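Local coordinates for protein BB_2cx5_001 (Thermus thermophilus, PDB 3RI0) that is a computationally designed scaffold, probably made to present a grafted linear HIV epitope, on a fold of the aminoacyl-tRNA editing domain family, at residues R7-A12 / L21-L26; G11-R16 / P103-N108; R31-A36 / G45-S50. The protein carries 6 engineered substitutions. One frame throughout, in Å; residues are numbered along the deposited sequence.

Interaction 1 of 3, residues R7-A12 / L21-L26; sequences RRVQGA and LKVVEL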
loop_
_atom_site.group_PDB
_atom_site.type_symbol
_atom_site.label_atom_id
_atom_site.label_comp_id
_atom_site.label_asym_id
_atom_site.label_seq_id
_atom_site.Cartn_x
_atom_site.Cartn_y
_atom_site.Cartn_z
ATOM N N ARG A 7 -7.926 -13.544 1.245
ATOM C CA ARG A 7 -9.097 -13.822 0.426
ATOM C C ARG A 7 -9.831 -12.548 0.039
ATOM O O ARG A 7 -10.300 -12.412 -1.091
ATOM C CB ARG A 7 -10.086 -14.725 1.166
ATOM C CG ARG A 7 -9.672 -16.180 1.314
ATOM C CD ARG A 7 -10.912 -17.045 1.520
ATOM N NE ARG A 7 -10.737 -18.066 2.549
ATOM C CZ ARG A 7 -10.982 -17.880 3.842
ATOM N NH1 ARG A 7 -11.414 -16.700 4.280
ATOM N NH2 ARG A 7 -10.805 -18.880 4.699
ATOM N N ARG A 8 -9.936 -11.619 0.983
ATOM C CA ARG A 8 -10.621 -10.364 0.731
ATOM C C ARG A 8 -9.900 -9.539 -0.321
ATOM O O ARG A 8 -10.523 -8.981 -1.220
ATOM C CB ARG A 8 -10.758 -9.550 2.024
ATOM C CG ARG A 8 -11.474 -8.231 1.799
ATOM C CD ARG A 8 -12.221 -7.789 3.033
ATOM N NE ARG A 8 -13.465 -7.112 2.682
ATOM C CZ ARG A 8 -13.587 -5.800 2.518
ATOM N NH1 ARG A 8 -12.538 -5.001 2.677
ATOM N NH2 ARG A 8 -14.768 -5.287 2.188
ATOM N N VAL A 9 -8.579 -9.462 -0.211
ATOM C CA VAL A 9 -7.800 -8.703 -1.183
ATOM C C VAL A 9 -7.872 -9.387 -2.552
ATOM O O VAL A 9 -7.906 -8.715 -3.583
ATOM C CB VAL A 9 -6.313 -8.568 -0.755
ATOM C CG1 VAL A 9 -5.514 -7.907 -1.871
ATOM C CG2 VAL A 9 -6.205 -7.727 0.531
ATOM N N GLN A 10 -7.919 -10.716 -2.564
ATOM C CA GLN A 10 -7.991 -11.438 -3.826
ATOM C C GLN A 10 -9.316 -11.132 -4.517
ATOM O O GLN A 10 -9.343 -10.830 -5.707
ATOM C CB GLN A 10 -7.861 -12.945 -3.601
ATOM C CG GLN A 10 -7.860 -13.757 -4.883
ATOM C CD GLN A 10 -6.696 -13.414 -5.779
ATOM O OE1 GLN A 10 -5.543 -13.653 -5.428
ATOM N NE2 GLN A 10 -6.987 -12.841 -6.946
ATOM N N GLY A 11 -10.416 -11.203 -3.768
ATOM C CA GLY A 11 -11.724 -10.905 -4.336
ATOM C C GLY A 11 -11.769 -9.485 -4.859
ATOM O O GLY A 11 -12.389 -9.200 -5.896
ATOM N N ALA A 12 -11.109 -8.582 -4.142
ATOM C CA ALA A 12 -11.059 -7.173 -4.539
ATOM C C ALA A 12 -10.306 -7.030 -5.861
ATOM O O ALA A 12 -10.725 -6.273 -6.732
ATOM C CB ALA A 12 -10.370 -6.332 -3.450
ATOM N N LEU A 21 -3.575 -11.145 -10.890
ATOM C CA LEU A 21 -2.610 -10.877 -9.818
ATOM C C LEU A 21 -3.059 -11.788 -8.678
ATOM O O LEU A 21 -4.247 -11.816 -8.348
ATOM C CB LEU A 21 -2.673 -9.408 -9.379
ATOM C CG LEU A 21 -2.389 -8.383 -10.493
ATOM C CD1 LEU A 21 -2.549 -6.959 -9.957
ATOM C CD2 LEU A 21 -0.965 -8.580 -11.016
ATOM N N LYS A 22 -2.124 -12.533 -8.092
ATOM C CA LYS A 22 -2.445 -13.485 -7.030
ATOM C C LYS A 22 -1.894 -13.120 -5.661
ATOM O O LYS A 22 -0.707 -12.810 -5.524
ATOM C CB LYS A 22 -1.918 -14.879 -7.395
ATOM C CG LYS A 22 -2.236 -15.323 -8.821
ATOM C CD LYS A 22 -3.731 -15.316 -9.078
ATOM C CE LYS A 22 -4.061 -15.890 -10.443
ATOM N NZ LYS A 22 -5.539 -15.884 -10.696
ATOM N N VAL A 23 -2.763 -13.173 -4.653
ATOM C CA VAL A 23 -2.349 -12.886 -3.291
ATOM C C VAL A 23 -1.637 -14.129 -2.782
ATOM O O VAL A 23 -2.139 -15.249 -2.914
ATOM C CB VAL A 23 -3.540 -12.573 -2.375
ATOM C CG1 VAL A 23 -3.050 -12.422 -0.936
ATOM C CG2 VAL A 23 -4.207 -11.295 -2.818
ATOM N N VAL A 24 -0.460 -13.913 -2.204
ATOM C CA VAL A 24 0.390 -14.977 -1.691
ATOM C C VAL A 24 0.535 -14.909 -0.173
ATOM O O VAL A 24 0.622 -13.823 0.408
ATOM C CB VAL A 24 1.774 -14.885 -2.386
ATOM C CG1 VAL A 24 2.844 -15.503 -1.535
ATOM C CG2 VAL A 24 1.700 -15.556 -3.751
ATOM N N GLU A 25 0.564 -16.069 0.473
ATOM C CA GLU A 25 0.658 -16.114 1.927
ATOM C C GLU A 25 2.005 -16.634 2.404
ATOM O O GLU A 25 2.421 -17.736 2.057
ATOM C CB GLU A 25 -0.463 -16.986 2.488
ATOM C CG GLU A 25 -0.809 -16.694 3.931
ATOM C CD GLU A 25 -2.301 -16.518 4.137
ATOM O OE1 GLU A 25 -3.037 -17.517 3.992
ATOM O OE2 GLU A 25 -2.739 -15.383 4.432
ATOM N N LEU A 26 2.681 -15.826 3.205
ATOM C CA LEU A 26 3.985 -16.168 3.739
ATOM C C LEU A 26 3.889 -16.796 5.130
ATOM O O LEU A 26 2.880 -16.665 5.828
ATOM C CB LEU A 26 4.862 -14.919 3.787
ATOM C CG LEU A 26 4.915 -14.088 2.500
ATOM C CD1 LEU A 26 5.946 -12.988 2.667
ATOM C CD2 LEU A 26 5.254 -14.967 1.301
#
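Val23 N gives its hydrogen to Gln10 OE1 at 2.9 Å, in a nearly straight bond (170° at the hydrogen). This is a helix laid beside a short edge strand: helix 4-15 packs next to strand 23-25, and one glutamine amide bridges to the backbone of Leu21 and Val23. The other end of that amide also works, since Gln10 NE2 donates to Leu21 O at 3.2 Å. The acceptor lies almost in the Gln10 amide plane, and the nitrogen lies in the carbonyl plane of Leu21. With both ends bonded, the flat group is fixed in rotation, and its oxygen and nitrogen can be told apart by their partners. Gln10 reaches this far because CG stands anti to the backbone N (chi1 -177°) and the chain then bends at chi2, swinging the amide over to Leu21 and Val23. Lys22 CA lies beside OE1 as the chain passes, while Lys22 NZ goes to Gly19 O. Within the strand, Val24 pairs through its backbone with Leu135 of strand 134-138, joining it to the sheet. Alongside the amide the contact turns apolar: Val9, which also touches Phe97 and Phe136, crosses Val23 at about a right angle, with Val9 CG1 3.8 Å from Val23 CG2.

Interaction 2 of 3, residues G11-R16 / P103-N108; sequences GALETR and PPVGHN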
loop_
_atom_site.group_PDB
_atom_site.type_symbol
_atom_site.label_atom_id
_atom_site.label_comp_id
_atom_site.label_asym_id
_atom_site.label_seq_id
_atom_site.Cartn_x
_atom_site.Cartn_y
_atom_site.Cartn_z
ATOM N N GLY A 11 -10.416 -11.203 -3.768
ATOM C CA GLY A 11 -11.724 -10.905 -4.336
ATOM C C GLY A 11 -11.769 -9.485 -4.859
ATOM O O GLY A 11 -12.389 -9.200 -5.896
ATOM N N ALA A 12 -11.109 -8.582 -4.142
ATOM C CA ALA A 12 -11.059 -7.173 -4.539
ATOM C C ALA A 12 -10.306 -7.030 -5.861
ATOM O O ALA A 12 -10.725 -6.273 -6.732
ATOM C CB ALA A 12 -10.370 -6.332 -3.450
ATOM N N LEU A 13 -9.202 -7.759 -6.011
ATOM C CA LEU A 13 -8.428 -7.691 -7.242
ATOM C C LEU A 13 -9.243 -8.194 -8.428
ATOM O O LEU A 13 -9.202 -7.597 -9.498
ATOM C CB LEU A 13 -7.123 -8.487 -7.120
ATOM C CG LEU A 13 -6.037 -7.856 -6.243
ATOM C CD1 LEU A 13 -4.864 -8.820 -6.104
ATOM C CD2 LEU A 13 -5.569 -6.525 -6.847
ATOM N N GLU A 14 -9.991 -9.276 -8.233
ATOM C CA GLU A 14 -10.818 -9.817 -9.310
ATOM C C GLU A 14 -11.976 -8.875 -9.669
ATOM O O GLU A 14 -12.266 -8.654 -10.848
ATOM C CB GLU A 14 -11.359 -11.195 -8.916
ATOM C CG GLU A 14 -10.253 -12.205 -8.623
ATOM C CD GLU A 14 -10.757 -13.474 -7.955
ATOM O OE1 GLU A 14 -11.757 -13.405 -7.209
ATOM O OE2 GLU A 14 -10.139 -14.537 -8.158
ATOM N N THR A 15 -12.623 -8.307 -8.658
ATOM C CA THR A 15 -13.740 -7.399 -8.886
ATOM C C THR A 15 -13.304 -6.163 -9.675
ATOM O O THR A 15 -14.124 -5.495 -10.309
ATOM C CB THR A 15 -14.359 -6.947 -7.548
ATOM O OG1 THR A 15 -14.771 -8.097 -6.808
ATOM C CG2 THR A 15 -15.564 -6.064 -7.793
ATOM N N ARG A 16 -12.008 -5.866 -9.632
ATOM C CA ARG A 16 -11.462 -4.716 -10.347
ATOM C C ARG A 16 -11.052 -5.081 -11.778
ATOM O O ARG A 16 -10.761 -4.197 -12.585
ATOM C CB ARG A 16 -10.232 -4.181 -9.615
ATOM C CG ARG A 16 -10.492 -3.631 -8.213
ATOM C CD ARG A 16 -11.213 -2.311 -8.314
ATOM N NE ARG A 16 -10.625 -1.519 -9.387
ATOM C CZ ARG A 16 -9.898 -0.424 -9.208
ATOM N NH1 ARG A 16 -9.668 0.030 -7.981
ATOM N NH2 ARG A 16 -9.390 0.207 -10.260
ATOM N N PRO A 103 -3.779 -2.916 2.324
ATOM C CA PRO A 103 -3.516 -3.166 0.902
ATOM C C PRO A 103 -3.809 -1.873 0.132
ATOM O O PRO A 103 -4.454 -0.976 0.660
ATOM C CB PRO A 103 -4.508 -4.265 0.573
ATOM C CG PRO A 103 -5.708 -3.858 1.400
ATOM C CD PRO A 103 -5.069 -3.507 2.734
ATOM N N PRO A 104 -3.337 -1.761 -1.123
ATOM C CA PRO A 104 -3.593 -0.540 -1.902
ATOM C C PRO A 104 -4.942 -0.518 -2.633
ATOM O O PRO A 104 -5.200 0.385 -3.432
ATOM C CB PRO A 104 -2.412 -0.504 -2.863
ATOM C CG PRO A 104 -2.213 -1.978 -3.169
ATOM C CD PRO A 104 -2.355 -2.632 -1.802
ATOM N N VAL A 105 -5.790 -1.509 -2.370
ATOM C CA VAL A 105 -7.107 -1.594 -3.002
ATOM C C VAL A 105 -8.065 -2.326 -2.071
ATOM O O VAL A 105 -7.643 -2.851 -1.039
ATOM C CB VAL A 105 -7.063 -2.379 -4.344
ATOM C CG1 VAL A 105 -6.297 -1.574 -5.400
ATOM C CG2 VAL A 105 -6.434 -3.751 -4.124
ATOM N N GLY A 106 -9.345 -2.370 -2.442
ATOM C CA GLY A 106 -10.339 -3.040 -1.617
ATOM C C GLY A 106 -10.775 -2.236 -0.401
ATOM O O GLY A 106 -11.173 -2.804 0.610
ATOM N N HIS A 107 -10.708 -0.914 -0.479
ATOM C CA HIS A 107 -11.085 -0.082 0.658
ATOM C C HIS A 107 -12.570 0.234 0.720
ATOM O O HIS A 107 -13.234 0.319 -0.310
ATOM C CB HIS A 107 -10.282 1.220 0.623
ATOM C CG HIS A 107 -8.797 1.020 0.663
ATOM N ND1 HIS A 107 -7.904 2.043 0.443
ATOM C CD2 HIS A 107 -8.053 -0.083 0.918
ATOM C CE1 HIS A 107 -6.669 1.578 0.561
ATOM N NE2 HIS A 107 -6.733 0.294 0.848
ATOM N N ASN A 108 -13.092 0.404 1.931
ATOM C CA ASN A 108 -14.509 0.726 2.112
ATOM C C ASN A 108 -14.726 2.142 1.590
ATOM O O ASN A 108 -15.778 2.455 1.033
ATOM C CB ASN A 108 -14.904 0.660 3.594
ATOM C CG ASN A 108 -14.774 -0.749 4.186
ATOM O OD1 ASN A 108 -15.243 -1.722 3.604
ATOM N ND2 ASN A 108 -14.147 -0.852 5.349
#
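Ala12 CB rests on Gly106 CA at 3.8 Å, where the backbones of the helix and the loop come nearest, 5.1 Å between Ala12 CA and Gly106 CA. Gly106 has a positive phi (77°), favouring glycine, and with no side chain there the loop can lie close to the methyl. Next comes Leu13, whose CD2 meets Val105 CG2 at 4.0 Å, the two side chains crossing at about a right angle. Val105 turns CG2 into the cramped site between its own N and carbonyl carbon, the branch that faces Leu13. Leu146 of helix 140-147 touches both residues, so helix 4-15, the loop and helix 140-147 pack together in the editing-domain fold. Thr15 binds back within its own helix: OG1 and N reach Gly11 O from opposite faces of the carbonyl plane, OG1 at 2.8 Å. Arg16 points its CB toward the loop, but its NH1 has a weak hydrogen bond with Leu146 O. The loop supplies its own brace, with His107 NE2 donating to Pro103 O at 2.6 Å, close to the ring plane. Between residues 11-16 and 103-108 the touching atoms are all carbon, so shape and van der Waals packing hold the contact rather than directed polar bonds.

Interaction 3 of 3, residues R31-A36 / G45-S50; sequences RTAKEA and GQIVKS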
loop_
_atom_site.group_PDB
_atom_site.type_symbol
_atom_site.label_atom_id
_atom_site.label_comp_id
_atom_site.label_asym_id
_atom_site.label_seq_id
_atom_site.Cartn_x
_atom_site.Cartn_y
_atom_site.Cartn_z
ATOM N N ARG A 31 6.498 -10.405 9.578
ATOM C CA ARG A 31 5.833 -9.187 10.042
ATOM C C ARG A 31 6.505 -7.833 9.754
ATOM O O ARG A 31 5.913 -6.785 10.006
ATOM C CB ARG A 31 5.549 -9.328 11.545
ATOM C CG ARG A 31 6.767 -9.636 12.419
ATOM C CD ARG A 31 6.401 -10.570 13.586
ATOM N NE ARG A 31 7.150 -10.327 14.821
ATOM C CZ ARG A 31 8.475 -10.193 14.910
ATOM N NH1 ARG A 31 9.242 -10.267 13.828
ATOM N NH2 ARG A 31 9.044 -9.999 16.096
ATOM N N THR A 32 7.732 -7.848 9.245
ATOM C CA THR A 32 8.448 -6.614 8.908
ATOM C C THR A 32 8.536 -6.614 7.387
ATOM O O THR A 32 8.281 -7.638 6.758
ATOM C CB THR A 32 9.879 -6.602 9.480
ATOM O OG1 THR A 32 10.647 -7.644 8.866
ATOM C CG2 THR A 32 9.853 -6.814 10.989
ATOM N N ALA A 33 8.877 -5.482 6.785
ATOM C CA ALA A 33 8.979 -5.443 5.331
ATOM C C ALA A 33 10.194 -6.247 4.883
ATOM O O ALA A 33 10.175 -6.899 3.843
ATOM C CB ALA A 33 9.090 -4.003 4.844
ATOM N N LYS A 34 11.246 -6.207 5.690
ATOM C CA LYS A 34 12.476 -6.917 5.367
ATOM C C LYS A 34 12.237 -8.422 5.245
ATOM O O LYS A 34 12.753 -9.071 4.331
ATOM C CB LYS A 34 13.544 -6.645 6.435
ATOM C CG LYS A 34 14.932 -6.521 5.859
ATOM C CD LYS A 34 15.219 -7.694 4.938
ATOM C CE LYS A 34 16.266 -7.354 3.891
ATOM N NZ LYS A 34 16.298 -8.414 2.843
ATOM N N GLU A 35 11.456 -8.963 6.175
ATOM C CA GLU A 35 11.135 -10.387 6.193
ATOM C C GLU A 35 10.335 -10.786 4.950
ATOM O O GLU A 35 10.612 -11.800 4.315
ATOM C CB GLU A 35 10.338 -10.710 7.466
ATOM C CG GLU A 35 11.081 -10.371 8.753
ATOM C CD GLU A 35 10.186 -10.355 9.983
ATOM O OE1 GLU A 35 9.245 -9.534 10.033
ATOM O OE2 GLU A 35 10.420 -11.163 10.912
ATOM N N ALA A 36 9.341 -9.971 4.615
ATOM C CA ALA A 36 8.487 -10.224 3.461
ATOM C C ALA A 36 9.281 -10.310 2.168
ATOM O O ALA A 36 9.132 -11.255 1.405
ATOM C CB ALA A 36 7.424 -9.122 3.349
ATOM N N GLY A 45 13.138 -2.296 -1.137
ATOM C CA GLY A 45 12.604 -1.138 -1.833
ATOM C C GLY A 45 11.426 -1.472 -2.732
ATOM O O GLY A 45 10.693 -0.578 -3.171
ATOM N N GLN A 46 11.244 -2.760 -3.010
ATOM C CA GLN A 46 10.153 -3.210 -3.860
ATOM C C GLN A 46 8.854 -3.395 -3.090
ATOM O O GLN A 46 7.789 -3.502 -3.687
ATOM C CB GLN A 46 10.524 -4.519 -4.569
ATOM C CG GLN A 46 11.540 -4.338 -5.693
ATOM C CD GLN A 46 11.980 -5.666 -6.296
ATOM O OE1 GLN A 46 12.702 -6.442 -5.656
ATOM N NE2 GLN A 46 11.542 -5.940 -7.525
ATOM N N ILE A 47 8.937 -3.441 -1.766
ATOM C CA ILE A 47 7.739 -3.590 -0.956
ATOM C C ILE A 47 6.990 -2.261 -0.934
ATOM O O ILE A 47 7.592 -1.200 -0.755
ATOM C CB ILE A 47 8.067 -3.989 0.499
ATOM C CG1 ILE A 47 8.809 -5.331 0.526
ATOM C CG2 ILE A 47 6.768 -4.071 1.321
ATOM C CD1 ILE A 47 8.021 -6.489 -0.019
ATOM N N VAL A 48 5.677 -2.331 -1.113
ATOM C CA VAL A 48 4.844 -1.149 -1.121
ATOM C C VAL A 48 4.084 -1.002 0.189
ATOM O O VAL A 48 3.307 -1.881 0.563
ATOM C CB VAL A 48 3.803 -1.213 -2.253
ATOM C CG1 VAL A 48 3.069 0.126 -2.357
ATOM C CG2 VAL A 48 4.486 -1.579 -3.579
ATOM N N LYS A 49 4.311 0.109 0.879
ATOM C CA LYS A 49 3.612 0.406 2.135
ATOM C C LYS A 49 2.436 1.330 1.806
ATOM O O LYS A 49 2.618 2.379 1.186
ATOM C CB LYS A 49 4.551 1.113 3.112
ATOM C CG LYS A 49 5.735 0.255 3.566
ATOM C CD LYS A 49 6.682 1.025 4.478
ATOM C CE LYS A 49 7.181 2.310 3.808
ATOM N NZ LYS A 49 8.175 3.023 4.657
ATOM N N SER A 50 1.231 0.936 2.203
ATOM C CA SER A 50 0.037 1.738 1.941
ATOM C C SER A 50 -0.312 2.544 3.185
ATOM O O SER A 50 -1.062 2.073 4.058
ATOM C CB SER A 50 -1.133 0.828 1.553
ATOM O OG SER A 50 -0.836 0.088 0.381
#
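Ala33 and Ile47 meet on the inner side of helix 33-39, and the flat groups sit at the start of that helix: the Arg31 guanidinium has Glu35 CD at its edge, in plane, with a salt bridge of 3.3 Å from Arg31 NH1 to Glu35 OE2. The other carboxylate oxygen turns back to the chain, and Arg31 N donates to Glu35 OE1 at 2.9 Å from well above the carboxylate plane. Thr32 and Glu35 fit a capping box, with Thr32 at the N-cap accepting from Glu35 N, although the exact place of Thr32 OG1 is doubtful. The helix connects strand 23-25 to strand 47-54 of the same mixed sheet. Ile47 is the side chain that receives the helix. Three of its carbons share the contact: CG2, anti to the backbone N, faces Ala33 CB at 4.2 Å, CG1 lies 3.9 Å from Ala33 O, and CD1, bent over by chi2 of -62°, reaches Ala36 CB at 4.3 Å. Both alanines are small and point their CB toward the strand, where they meet the isoleucine. Trp126 of the neighbouring parallel strand also touches Ile47.

Interactions 1 and 2 lie about 9 Å apart, centre to centre, and share helix 4-15: interaction 1 fixes it to strand 23-25, interaction 2 to the loop before strand 113-116. Val9 touches Pro103 between them. Interaction 3 follows interaction 1 along the chain and lies about 16 Å from its centre, with Leu26 touching Ala36 where strand 23-25 leads on to helix 33-39. Interaction 2 opens on the same helix as interaction 1 but spans interaction 3, its segment 103-108 coming last. Their centres are about 19 Å apart, across the chain's centre, yet Ser50 touches Pro104. Strands 23-25 and 47-54 belong to one mixed sheet, so helices 4-15 and 33-39 are both tied to the same framework.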